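Local coordinates for UBP3-associated protein BRE5 (Saccharomyces cerevisiae, PDB 2QIY) that works together with the deubiquitinating enzyme UBP3 to cleave ubiquitin, with a role in the ubiquitination state of sec23, and also binds mRNA, at residues 16-21 against 104-109. Numbering follows the deposited sequence.
Sequences FAFLQN and ILIMAT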
ATOM      1  N   PHE A  16      -7.061   5.629  12.901  1.00 28.79           N
ATOM      2  CA  PHE A  16      -6.085   5.248  13.903  1.00 29.66           C
ATOM      3  C   PHE A  16      -6.667   4.186  14.838  1.00 28.83           C
ATOM      4  O   PHE A  16      -6.004   3.168  15.105  1.00 29.11           O
ATOM      5  CB  PHE A  16      -5.584   6.466  14.673  1.00 30.87           C
ATOM      6  CG  PHE A  16      -4.457   6.158  15.608  1.00 34.10           C
ATOM      7  CD1 PHE A  16      -3.138   6.221  15.169  1.00 36.63           C
ATOM      8  CD2 PHE A  16      -4.714   5.811  16.939  1.00 37.86           C
ATOM      9  CE1 PHE A  16      -2.081   5.942  16.041  1.00 38.26           C
ATOM     10  CE2 PHE A  16      -3.669   5.530  17.823  1.00 39.27           C
ATOM     11  CZ  PHE A  16      -2.346   5.595  17.374  1.00 37.80           C
ATOM     12  N   ALA A  17      -7.910   4.399  15.280  1.00 28.22           N
ATOM     13  CA  ALA A  17      -8.625   3.430  16.120  1.00 26.70           C
ATOM     14  C   ALA A  17      -8.834   2.113  15.388  1.00 26.11           C
ATOM     15  O   ALA A  17      -8.636   1.040  15.969  1.00 25.41           O
ATOM     16  CB  ALA A  17      -9.966   3.993  16.605  1.00 27.19           C
ATOM     17  N   PHE A  18      -9.226   2.193  14.119  1.00 24.79           N
ATOM     18  CA  PHE A  18      -9.419   0.984  13.334  1.00 24.20           C
ATOM     19  C   PHE A  18      -8.172   0.108  13.322  1.00 24.34           C
ATOM     20  O   PHE A  18      -8.245  -1.106  13.554  1.00 23.75           O
ATOM     21  CB  PHE A  18      -9.816   1.264  11.879  1.00 23.93           C
ATOM     22  CG  PHE A  18      -9.756   0.033  11.051  1.00 23.57           C
ATOM     23  CD1 PHE A  18      -8.639  -0.234  10.267  1.00 23.71           C
ATOM     24  CD2 PHE A  18     -10.757  -0.932  11.159  1.00 25.01           C
ATOM     25  CE1 PHE A  18      -8.542  -1.431   9.554  1.00 21.64           C
ATOM     26  CE2 PHE A  18     -10.673  -2.142  10.456  1.00 23.44           C
ATOM     27  CZ  PHE A  18      -9.556  -2.388   9.644  1.00 23.03           C
ATOM     28  N   LEU A  19      -7.031   0.713  13.013  1.00 24.41           N
ATOM     29  CA  LEU A  19      -5.801  -0.060  12.851  1.00 25.13           C
ATOM     30  C   LEU A  19      -5.381  -0.635  14.188  1.00 25.26           C
ATOM     31  O   LEU A  19      -5.010  -1.806  14.281  1.00 25.39           O
ATOM     32  CB  LEU A  19      -4.693   0.835  12.315  1.00 24.32           C
ATOM     33  CG  LEU A  19      -4.243   0.913  10.851  1.00 28.23           C
ATOM     34  CD1 LEU A  19      -4.939   0.002   9.829  1.00 23.38           C
ATOM     35  CD2 LEU A  19      -4.026   2.329  10.391  1.00 25.16           C
ATOM     36  N   GLN A  20      -5.440   0.189  15.233  1.00 25.94           N
ATOM     37  CA  GLN A  20      -5.027  -0.298  16.552  1.00 27.77           C
ATOM     38  C   GLN A  20      -5.909  -1.468  16.984  1.00 27.52           C
ATOM     39  O   GLN A  20      -5.396  -2.504  17.405  1.00 27.89           O
ATOM     40  CB  GLN A  20      -4.974   0.830  17.594  1.00 27.64           C
ATOM     41  CG  GLN A  20      -3.978   0.491  18.708  1.00 30.92           C
ATOM     42  CD  GLN A  20      -3.643   1.659  19.631  1.00 30.50           C
ATOM     43  OE1 GLN A  20      -4.038   2.802  19.399  1.00 33.26           O
ATOM     44  NE2 GLN A  20      -2.900   1.362  20.695  1.00 35.52           N
ATOM     45  N   ASN A  21      -7.222  -1.325  16.808  1.00 27.63           N
ATOM     46  CA  ASN A  21      -8.178  -2.393  17.139  1.00 28.14           C
ATOM     47  C   ASN A  21      -8.003  -3.688  16.333  1.00 27.60           C
ATOM     48  O   ASN A  21      -8.073  -4.789  16.896  1.00 27.58           O
ATOM     49  CB  ASN A  21      -9.618  -1.886  17.048  1.00 28.73           C
ATOM     50  CG  ASN A  21      -9.949  -0.870  18.140  1.00 30.23           C
ATOM     51  OD1 ASN A  21      -9.342  -0.872  19.215  1.00 33.12           O
ATOM     52  ND2 ASN A  21     -10.908   0.007  17.864  1.00 30.48           N
ATOM     53  N   ILE A 104     -14.047   4.321   3.469  1.00 19.21           N
ATOM     54  CA  ILE A 104     -12.722   4.846   3.782  1.00 19.89           C
ATOM     55  C   ILE A 104     -11.642   3.897   3.279  1.00 20.23           C
ATOM     56  O   ILE A 104     -11.663   2.714   3.584  1.00 20.38           O
ATOM     57  CB  ILE A 104     -12.531   5.071   5.306  1.00 20.22           C
ATOM     58  CG1 ILE A 104     -13.686   5.889   5.890  1.00 21.78           C
ATOM     59  CG2 ILE A 104     -11.168   5.761   5.576  1.00 20.97           C
ATOM     60  CD1 ILE A 104     -13.763   5.839   7.399  1.00 23.58           C
ATOM     61  N   LEU A 105     -10.714   4.442   2.498  1.00 20.84           N
ATOM     62  CA  LEU A 105      -9.500   3.752   2.034  1.00 21.60           C
ATOM     63  C   LEU A 105      -8.381   4.075   2.998  1.00 21.50           C
ATOM     64  O   LEU A 105      -8.097   5.252   3.230  1.00 21.49           O
ATOM     65  CB  LEU A 105      -9.105   4.318   0.659  1.00 21.86           C
ATOM     66  CG  LEU A 105      -8.265   3.567  -0.399  1.00 26.48           C
ATOM     67  CD1 LEU A 105      -7.411   4.464  -1.327  1.00 23.68           C
ATOM     68  CD2 LEU A 105      -7.576   2.251   0.014  1.00 22.91           C
ATOM     69  N   ILE A 106      -7.749   3.039   3.566  1.00 21.22           N
ATOM     70  CA  ILE A 106      -6.652   3.222   4.496  1.00 22.04           C
ATOM     71  C   ILE A 106      -5.403   2.490   3.985  1.00 22.43           C
ATOM     72  O   ILE A 106      -5.481   1.340   3.574  1.00 22.63           O
ATOM     73  CB  ILE A 106      -7.007   2.692   5.925  1.00 21.80           C
ATOM     74  CG1 ILE A 106      -8.280   3.351   6.448  1.00 22.24           C
ATOM     75  CG2 ILE A 106      -5.836   2.909   6.888  1.00 22.53           C
ATOM     76  CD1 ILE A 106      -8.793   2.757   7.801  1.00 24.04           C
ATOM     77  N   MET A 107      -4.252   3.146   4.017  1.00 22.80           N
ATOM     78  CA  MET A 107      -3.005   2.400   3.781  1.00 24.47           C
ATOM     79  C   MET A 107      -2.090   2.553   4.974  1.00 23.01           C
ATOM     80  O   MET A 107      -1.892   3.677   5.459  1.00 22.38           O
ATOM     81  CB  MET A 107      -2.236   2.948   2.594  1.00 24.50           C
ATOM     82  CG  MET A 107      -2.828   2.768   1.267  1.00 29.77           C
ATOM     83  SD  MET A 107      -1.664   3.608   0.162  1.00 34.45           S
ATOM     84  CE  MET A 107      -0.341   2.443   0.154  1.00 26.96           C
ATOM     85  N   ALA A 108      -1.517   1.441   5.434  1.00 22.79           N
ATOM     86  CA  ALA A 108      -0.598   1.464   6.564  1.00 23.31           C
ATOM     87  C   ALA A 108       0.731   0.880   6.114  1.00 22.46           C
ATOM     88  O   ALA A 108       0.765   0.003   5.242  1.00 23.62           O
ATOM     89  CB  ALA A 108      -1.165   0.642   7.680  1.00 23.68           C
ATOM     90  N   THR A 109       1.841   1.356   6.665  1.00 21.78           N
ATOM     91  CA  THR A 109       3.104   0.664   6.364  1.00 21.15           C
ATOM     92  C   THR A 109       3.847   0.538   7.657  1.00 21.84           C
ATOM     93  O   THR A 109       3.634   1.329   8.592  1.00 21.39           O
ATOM     94  CB  THR A 109       4.044   1.404   5.354  1.00 21.33           C
ATOM     95  OG1 THR A 109       4.713   2.505   6.003  1.00 20.86           O
ATOM     96  CG2 THR A 109       3.286   1.914   4.133  1.00 20.88           C
TER
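I106 and A108 of the strand meet F18 and L19 of the helix in the NTF2-like domain of BRE5, a worked example of how a curved sheet wraps around an N-terminal helix. The axes of the two segments cross at 56° and come no closer than 10.4 Å, a gap bridged by apolar side chains. Going along the strand, alternate residues face opposite ways, and the sheet thereby serves two interfaces. I104 packs on I14 and C15, earlier on helix 11-28, whereas L105 and, two residues on, M107 point to the other side and pack on I143 and T125 of the second subunit.

I106 makes the main contact, its two branches dividing the work. The longer arm, with CG1 beside the backbone N (chi1 -56°) and an extended end, carries CD1 obliquely to the ring of F18, 3.9 Å from CD1 of that phenylalanine. The short branch, CG2, lies 4.0 Å from L19 CD2, and the leucine and isoleucine side chains run past one another in opposite senses. F18 reaches the strand with its ring anti to the backbone N (chi1 169°), and F126 of the adjacent strand 120-130 both stacks edge-to-face with that ring and touches L19. Two consecutive helix residues thus share one isoleucine, each taking a different branch.

Beyond M107, A108 returns to the helical side, where its CA is 8.3 Å from that of L19, the nearest such pair between the segments. Its small side chain offers one methyl group to the leucine. The same CD2 of L19 that meets I106 CG2 also reaches this alanine: L19 CD2 lies 4.3 Å from A108 CB.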